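Local atomic coordinates of probable glucarate dehydratase (Mycobacterium smegmatis str. MC2 155, PDB entry 3VDG), a protein that probably catalyses the dehydration of glucarate, as an enolase-superfamily enzyme, and binds a metal ion. Residues L46-L57 with C420-M431. Sequence-based numbering, arbitrary orientation.
Sequences LNTVGVHQPYAL and CGIRDRDDTGYM. With ACT (acetate ion), chain E.
Asn47 and Asp427 meet in the closely bonded, buried part of the contact: the amide sends ND2 to Asp427 OD2 (2.8 Å), approaching on the anti side of that oxygen with the acceptor almost in the amide plane. The syn side of the same carboxylate belongs to Arg425, whose fully extended chain brings NE and NH2 side-on to one oxygen each. Three bonds from protein thus fix the rotation of Asp427. Asn47 ND2 also donates to OXT of an acetate, probably from the crystallisation liquor, which His372 also holds; OXT is shared with His52 NE2 (2.8 Å, nearly straight at 172°), and Asp42 holds the other ring nitrogen of His52. Alongside, the start of helix 427-434 lies against Gly50, with Thr428 OG1 donating to Val49 O (2.7 Å). Gln53 reaches past Tyr430 to take Asp426 N on OE1 from well above its carbonyl plane (2.8 Å). Tyr430, its ring swung away from its own N (chi1 177°), turns one face to Pro54 CD, a CH-pi contact 4.0 Å from the ring centroid. Beyond Gln53 the contact is looser, largely apolar and partly open to solvent: Leu57 CD1 rests on Ile422 CG2 (3.9 Å), Cys420 CB lies obliquely by the Tyr55 ring, and a water bridges Gln53 NE2 and Asp424 O. The acetate pocket, with the Asn47 side chain about 10 Å from the bound sodium ion, is consistent with an enolase-superfamily active site, where an N-terminal capping-domain loop and the C-terminal segment close over the barrel.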
ATOM      1  N   LEU A  46     -14.386  -8.562 -31.680  1.00 23.48           N
ATOM      2  CA  LEU A  46     -14.288  -7.216 -32.241  1.00 21.79           C
ATOM      3  C   LEU A  46     -14.127  -6.190 -31.137  1.00 18.79           C
ATOM      4  O   LEU A  46     -14.692  -6.348 -30.047  1.00 20.05           O
ATOM      5  CB  LEU A  46     -15.577  -6.900 -33.017  1.00 20.38           C
ATOM      6  CG  LEU A  46     -15.734  -7.669 -34.335  1.00 26.89           C
ATOM      7  CD1 LEU A  46     -17.161  -7.534 -34.864  1.00 23.15           C
ATOM      8  CD2 LEU A  46     -14.710  -7.184 -35.371  1.00 18.17           C
ATOM      9  N   ASN A  47     -13.366  -5.128 -31.424  1.00 18.86           N
ATOM     10  CA  ASN A  47     -13.306  -3.989 -30.549  1.00 19.93           C
ATOM     11  C   ASN A  47     -13.185  -2.731 -31.379  1.00 18.58           C
ATOM     12  O   ASN A  47     -13.220  -2.791 -32.624  1.00 22.59           O
ATOM     13  CB  ASN A  47     -12.183  -4.105 -29.494  1.00 23.29           C
ATOM     14  CG  ASN A  47     -10.800  -4.170 -30.111  1.00 24.13           C
ATOM     15  OD1 ASN A  47     -10.521  -3.485 -31.081  1.00 24.38           O
ATOM     16  ND2 ASN A  47      -9.922  -5.004 -29.544  1.00 22.32           N
ATOM     17  N   THR A  48     -13.077  -1.590 -30.715  1.00 19.75           N
ATOM     18  CA  THR A  48     -13.161  -0.328 -31.448  1.00 20.61           C
ATOM     19  C   THR A  48     -11.938  -0.097 -32.351  1.00 22.87           C
ATOM     20  O   THR A  48     -11.988   0.743 -33.253  1.00 20.56           O
ATOM     21  CB  THR A  48     -13.444   0.880 -30.522  1.00 22.81           C
ATOM     22  OG1 THR A  48     -14.001   1.950 -31.296  1.00 20.78           O
ATOM     23  CG2 THR A  48     -12.168   1.385 -29.820  1.00 19.52           C
ATOM     24  N   VAL A  49     -10.851  -0.849 -32.142  1.00 22.54           N
ATOM     25  CA  VAL A  49      -9.656  -0.621 -32.965  1.00 19.91           C
ATOM     26  C   VAL A  49      -9.359  -1.736 -33.966  1.00 18.46           C
ATOM     27  O   VAL A  49      -8.368  -1.669 -34.701  1.00 20.32           O
ATOM     28  CB  VAL A  49      -8.384  -0.338 -32.125  1.00 22.59           C
ATOM     29  CG1 VAL A  49      -8.537   0.976 -31.352  1.00 22.01           C
ATOM     30  CG2 VAL A  49      -8.049  -1.513 -31.208  1.00 23.75           C
ATOM     31  N   GLY A  50     -10.203  -2.753 -34.007  1.00 20.60           N
ATOM     32  CA  GLY A  50      -9.931  -3.887 -34.890  1.00 23.28           C
ATOM     33  C   GLY A  50     -10.614  -5.167 -34.468  1.00 22.25           C
ATOM     34  O   GLY A  50     -11.778  -5.159 -34.039  1.00 22.05           O
ATOM     35  N   VAL A  51      -9.894  -6.279 -34.615  1.00 20.58           N
ATOM     36  CA  VAL A  51     -10.438  -7.593 -34.290  1.00 19.44           C
ATOM     37  C   VAL A  51      -9.290  -8.439 -33.729  1.00 23.34           C
ATOM     38  O   VAL A  51      -8.146  -8.271 -34.141  1.00 21.90           O
ATOM     39  CB  VAL A  51     -11.058  -8.264 -35.546  1.00 23.99           C
ATOM     40  CG1 VAL A  51     -10.023  -8.413 -36.659  1.00 27.02           C
ATOM     41  CG2 VAL A  51     -11.669  -9.612 -35.203  1.00 22.58           C
ATOM     42  N   HIS A  52      -9.570  -9.330 -32.777  1.00 22.77           N
ATOM     43  CA  HIS A  52      -8.473 -10.158 -32.218  1.00 23.34           C
ATOM     44  C   HIS A  52      -7.875 -11.036 -33.268  1.00 24.98           C
ATOM     45  O   HIS A  52      -8.593 -11.593 -34.089  1.00 25.15           O
ATOM     46  CB  HIS A  52      -8.976 -11.048 -31.096  1.00 23.88           C
ATOM     47  CG  HIS A  52      -9.261 -10.308 -29.819  1.00 28.73           C
ATOM     48  ND1 HIS A  52      -9.210 -10.905 -28.616  1.00 26.70           N
ATOM     49  CD2 HIS A  52      -9.574  -8.979 -29.588  1.00 26.46           C
ATOM     50  CE1 HIS A  52      -9.488  -9.999 -27.655  1.00 31.22           C
ATOM     51  NE2 HIS A  52      -9.724  -8.824 -28.252  1.00 26.22           N
ATOM     52  N   GLN A  53      -6.554 -11.195 -33.224  1.00 24.67           N
ATOM     53  CA  GLN A  53      -5.839 -12.183 -34.047  1.00 23.96           C
ATOM     54  C   GLN A  53      -6.232 -13.620 -33.681  1.00 27.91           C
ATOM     55  O   GLN A  53      -6.768 -13.857 -32.599  1.00 24.37           O
ATOM     56  CB  GLN A  53      -4.337 -11.966 -33.866  1.00 22.19           C
ATOM     57  CG  GLN A  53      -3.822 -10.782 -34.673  1.00 26.19           C
ATOM     58  CD  GLN A  53      -2.545 -10.192 -34.109  1.00 29.50           C
ATOM     59  OE1 GLN A  53      -2.494  -9.776 -32.953  1.00 30.99           O
ATOM     60  NE2 GLN A  53      -1.523 -10.130 -34.925  1.00 25.62           N
ATOM     61  N   PRO A  54      -6.002 -14.585 -34.592  1.00 24.77           N
ATOM     62  CA  PRO A  54      -6.401 -15.979 -34.306  1.00 28.43           C
ATOM     63  C   PRO A  54      -5.628 -16.648 -33.155  1.00 23.68           C
ATOM     64  O   PRO A  54      -6.054 -17.691 -32.653  1.00 25.53           O
ATOM     65  CB  PRO A  54      -6.125 -16.723 -35.624  1.00 28.41           C
ATOM     66  CG  PRO A  54      -5.338 -15.786 -36.475  1.00 30.70           C
ATOM     67  CD  PRO A  54      -5.595 -14.390 -35.990  1.00 26.13           C
ATOM     68  N   TYR A  55      -4.483 -16.086 -32.787  1.00 25.91           N
ATOM     69  CA  TYR A  55      -3.800 -16.488 -31.552  1.00 25.20           C
ATOM     70  C   TYR A  55      -3.458 -15.270 -30.707  1.00 24.20           C
ATOM     71  O   TYR A  55      -3.024 -14.229 -31.224  1.00 25.95           O
ATOM     72  CB  TYR A  55      -2.523 -17.264 -31.851  1.00 22.03           C
ATOM     73  CG  TYR A  55      -2.810 -18.490 -32.653  1.00 27.17           C
ATOM     74  CD1 TYR A  55      -3.106 -19.691 -32.023  1.00 26.66           C
ATOM     75  CD2 TYR A  55      -2.853 -18.437 -34.044  1.00 29.43           C
ATOM     76  CE1 TYR A  55      -3.400 -20.829 -32.756  1.00 32.74           C
ATOM     77  CE2 TYR A  55      -3.149 -19.568 -34.789  1.00 35.80           C
ATOM     78  CZ  TYR A  55      -3.430 -20.754 -34.138  1.00 42.60           C
ATOM     79  OH  TYR A  55      -3.725 -21.880 -34.856  1.00 42.84           O
ATOM     80  N   ALA A  56      -3.653 -15.426 -29.403  1.00 23.86           N
ATOM     81  CA  ALA A  56      -3.231 -14.440 -28.419  1.00 23.48           C
ATOM     82  C   ALA A  56      -1.859 -14.897 -27.900  1.00 25.51           C
ATOM     83  O   ALA A  56      -1.616 -16.104 -27.800  1.00 28.20           O
ATOM     84  CB  ALA A  56      -4.241 -14.402 -27.281  1.00 21.40           C
ATOM     85  N   LEU A  57      -0.982 -13.948 -27.570  1.00 22.84           N
ATOM     86  CA  LEU A  57       0.385 -14.269 -27.101  1.00 23.03           C
ATOM     87  C   LEU A  57       0.575 -13.966 -25.613  1.00 26.22           C
ATOM     88  O   LEU A  57       0.085 -12.953 -25.128  1.00 22.34           O
ATOM     89  CB  LEU A  57       1.410 -13.422 -27.863  1.00 23.16           C
ATOM     90  CG  LEU A  57       1.368 -13.397 -29.390  1.00 26.50           C
ATOM     91  CD1 LEU A  57       2.462 -12.460 -29.904  1.00 25.91           C
ATOM     92  CD2 LEU A  57       1.492 -14.788 -29.969  1.00 28.43           C
ATOM     93  N   CYS A 420       2.744 -20.126 -35.446  1.00 34.59           N
ATOM     94  CA  CYS A 420       1.655 -19.225 -35.835  1.00 36.74           C
ATOM     95  C   CYS A 420       2.193 -17.955 -36.492  1.00 35.42           C
ATOM     96  O   CYS A 420       1.441 -17.226 -37.126  1.00 36.33           O
ATOM     97  CB  CYS A 420       0.787 -18.838 -34.632  1.00 33.22           C
ATOM     98  SG  CYS A 420       1.534 -17.534 -33.612  1.00 40.05           S
ATOM     99  N   GLY A 421       3.481 -17.684 -36.305  1.00 30.55           N
ATOM    100  CA  GLY A 421       4.135 -16.522 -36.901  1.00 41.73           C
ATOM    101  C   GLY A 421       3.851 -15.162 -36.283  1.00 53.09           C
ATOM    102  O   GLY A 421       4.525 -14.188 -36.611  1.00 43.00           O
ATOM    103  N   ILE A 422       2.860 -15.074 -35.397  1.00 30.18           N
ATOM    104  CA  ILE A 422       2.531 -13.788 -34.754  1.00 27.16           C
ATOM    105  C   ILE A 422       3.567 -13.428 -33.683  1.00 30.16           C
ATOM    106  O   ILE A 422       3.896 -14.259 -32.837  1.00 33.30           O
ATOM    107  CB  ILE A 422       1.118 -13.814 -34.137  1.00 29.85           C
ATOM    108  CG1 ILE A 422       0.071 -14.013 -35.225  1.00 30.20           C
ATOM    109  CG2 ILE A 422       0.823 -12.510 -33.405  1.00 24.65           C
ATOM    110  CD1 ILE A 422      -1.266 -14.465 -34.689  1.00 30.09           C
ATOM    111  N   ARG A 423       4.079 -12.196 -33.725  1.00 27.15           N
ATOM    112  CA  ARG A 423       5.138 -11.762 -32.810  1.00 29.53           C
ATOM    113  C   ARG A 423       4.741 -10.560 -31.935  1.00 34.59           C
ATOM    114  O   ARG A 423       5.425 -10.241 -30.966  1.00 29.54           O
ATOM    115  CB  ARG A 423       6.434 -11.448 -33.587  1.00 27.72           C
ATOM    116  CG  ARG A 423       7.057 -12.662 -34.267  1.00 35.44           C
ATOM    117  CD  ARG A 423       7.298 -13.765 -33.237  1.00 39.76           C
ATOM    118  NE  ARG A 423       7.816 -15.014 -33.793  1.00 35.21           N
ATOM    119  CZ  ARG A 423       7.093 -16.116 -33.950  1.00 34.09           C
ATOM    120  NH1 ARG A 423       5.813 -16.126 -33.594  1.00 28.33           N
ATOM    121  NH2 ARG A 423       7.653 -17.219 -34.440  1.00 35.90           N
ATOM    122  N   ASP A 424       3.663  -9.877 -32.301  1.00 26.45           N
ATOM    123  CA  ASP A 424       3.145  -8.740 -31.523  1.00 30.73           C
ATOM    124  C   ASP A 424       1.615  -8.751 -31.555  1.00 33.78           C
ATOM    125  O   ASP A 424       1.023  -9.112 -32.570  1.00 26.22           O
ATOM    126  CB  ASP A 424       3.637  -7.412 -32.112  1.00 30.46           C
ATOM    127  CG  ASP A 424       5.141  -7.249 -32.002  1.00 52.73           C
ATOM    128  OD1 ASP A 424       5.639  -6.878 -30.913  1.00 38.54           O
ATOM    129  OD2 ASP A 424       5.827  -7.483 -33.016  1.00 52.71           O
ATOM    130  N   ARG A 425       0.964  -8.381 -30.454  1.00 25.08           N
ATOM    131  CA  ARG A 425      -0.473  -8.187 -30.522  1.00 25.13           C
ATOM    132  C   ARG A 425      -0.764  -6.989 -31.438  1.00 27.92           C
ATOM    133  O   ARG A 425      -0.186  -5.923 -31.269  1.00 27.24           O
ATOM    134  CB  ARG A 425      -1.080  -7.939 -29.149  1.00 30.41           C
ATOM    135  CG  ARG A 425      -2.578  -7.752 -29.262  1.00 30.72           C
ATOM    136  CD  ARG A 425      -3.261  -7.437 -27.943  1.00 36.57           C
ATOM    137  NE  ARG A 425      -4.664  -7.094 -28.196  1.00 26.47           N
ATOM    138  CZ  ARG A 425      -5.525  -6.730 -27.257  1.00 51.57           C
ATOM    139  NH1 ARG A 425      -5.140  -6.670 -25.981  1.00 28.44           N
ATOM    140  NH2 ARG A 425      -6.769  -6.431 -27.603  1.00 27.86           N
ATOM    141  N   ASP A 426      -1.662  -7.154 -32.402  1.00 27.84           N
ATOM    142  CA  ASP A 426      -1.906  -6.084 -33.364  1.00 24.22           C
ATOM    143  C   ASP A 426      -3.323  -6.181 -33.951  1.00 30.48           C
ATOM    144  O   ASP A 426      -3.489  -6.608 -35.091  1.00 24.58           O
ATOM    145  CB  ASP A 426      -0.865  -6.173 -34.491  1.00 28.79           C
ATOM    146  CG  ASP A 426      -0.825  -4.921 -35.357  1.00 40.12           C
ATOM    147  OD1 ASP A 426      -1.582  -3.971 -35.082  1.00 31.96           O
ATOM    148  OD2 ASP A 426      -0.030  -4.878 -36.313  1.00 34.58           O
ATOM    149  N   ASP A 427      -4.330  -5.785 -33.173  1.00 23.95           N
ATOM    150  CA  ASP A 427      -5.730  -5.908 -33.570  1.00 22.17           C
ATOM    151  C   ASP A 427      -6.000  -5.068 -34.835  1.00 22.69           C
ATOM    152  O   ASP A 427      -6.751  -5.472 -35.726  1.00 26.51           O
ATOM    153  CB  ASP A 427      -6.668  -5.376 -32.465  1.00 23.12           C
ATOM    154  CG  ASP A 427      -6.510  -6.108 -31.118  1.00 35.86           C
ATOM    155  OD1 ASP A 427      -5.650  -7.005 -30.972  1.00 27.78           O
ATOM    156  OD2 ASP A 427      -7.253  -5.757 -30.179  1.00 31.51           O
ATOM    157  N   THR A 428      -5.379  -3.892 -34.891  1.00 23.35           N
ATOM    158  CA  THR A 428      -5.571  -2.982 -36.008  1.00 24.21           C
ATOM    159  C   THR A 428      -4.878  -3.499 -37.268  1.00 27.71           C
ATOM    160  O   THR A 428      -5.484  -3.572 -38.335  1.00 26.59           O
ATOM    161  CB  THR A 428      -5.071  -1.575 -35.665  1.00 24.38           C
ATOM    162  OG1 THR A 428      -5.731  -1.129 -34.473  1.00 24.09           O
ATOM    163  CG2 THR A 428      -5.374  -0.606 -36.820  1.00 24.78           C
ATOM    164  N   GLY A 429      -3.606  -3.861 -37.143  1.00 26.33           N
ATOM    165  CA  GLY A 429      -2.873  -4.428 -38.268  1.00 20.46           C
ATOM    166  C   GLY A 429      -3.549  -5.678 -38.814  1.00 28.34           C
ATOM    167  O   GLY A 429      -3.580  -5.896 -40.022  1.00 25.90           O
ATOM    168  N   TYR A 430      -4.081  -6.520 -37.931  1.00 21.89           N
ATOM    169  CA  TYR A 430      -4.778  -7.719 -38.377  1.00 25.04           C
ATOM    170  C   TYR A 430      -6.079  -7.371 -39.099  1.00 22.79           C
ATOM    171  O   TYR A 430      -6.383  -7.942 -40.144  1.00 22.37           O
ATOM    172  CB  TYR A 430      -5.052  -8.681 -37.216  1.00 19.42           C
ATOM    173  CG  TYR A 430      -5.841  -9.909 -37.607  1.00 20.90           C
ATOM    174  CD1 TYR A 430      -5.397 -10.760 -38.625  1.00 28.01           C
ATOM    175  CD2 TYR A 430      -7.018 -10.238 -36.939  1.00 23.13           C
ATOM    176  CE1 TYR A 430      -6.122 -11.892 -38.978  1.00 26.02           C
ATOM    177  CE2 TYR A 430      -7.747 -11.355 -37.286  1.00 22.95           C
ATOM    178  CZ  TYR A 430      -7.295 -12.178 -38.304  1.00 22.99           C
ATOM    179  OH  TYR A 430      -8.038 -13.292 -38.629  1.00 24.20           O
ATOM    180  N   MET A 431      -6.856  -6.442 -38.553  1.00 24.26           N
ATOM    181  CA  MET A 431      -8.032  -5.977 -39.291  1.00 26.93           C
ATOM    182  C   MET A 431      -7.599  -5.440 -40.682  1.00 20.42           C
ATOM    183  O   MET A 431      -8.218  -5.773 -41.682  1.00 23.93           O
ATOM    184  CB  MET A 431      -8.829  -4.924 -38.498  1.00 24.12           C
ATOM    185  CG  MET A 431     -10.055  -4.406 -39.243  1.00 22.06           C
ATOM    186  SD  MET A 431     -11.316  -5.668 -39.473  1.00 28.80           S
ATOM    187  CE  MET A 431     -12.291  -5.397 -37.979  1.00 26.16           C
TER
HETATM  188  C   ACT E 504     -10.051  -6.545 -25.786  1.00 40.25           C
HETATM  189  O   ACT E 504      -9.762  -7.663 -25.284  1.00 29.73           O
HETATM  190  OXT ACT E 504     -10.180  -6.406 -27.022  1.00 27.43           O
HETATM  191  CH3 ACT E 504     -10.249  -5.339 -24.910  1.00 31.56           C
HETATM  192  O   HOH W   1      -4.858  -9.370 -31.482  1.00 25.98           O
HETATM  193  O   HOH W   2       1.407  -9.029 -35.405  1.00 38.56           O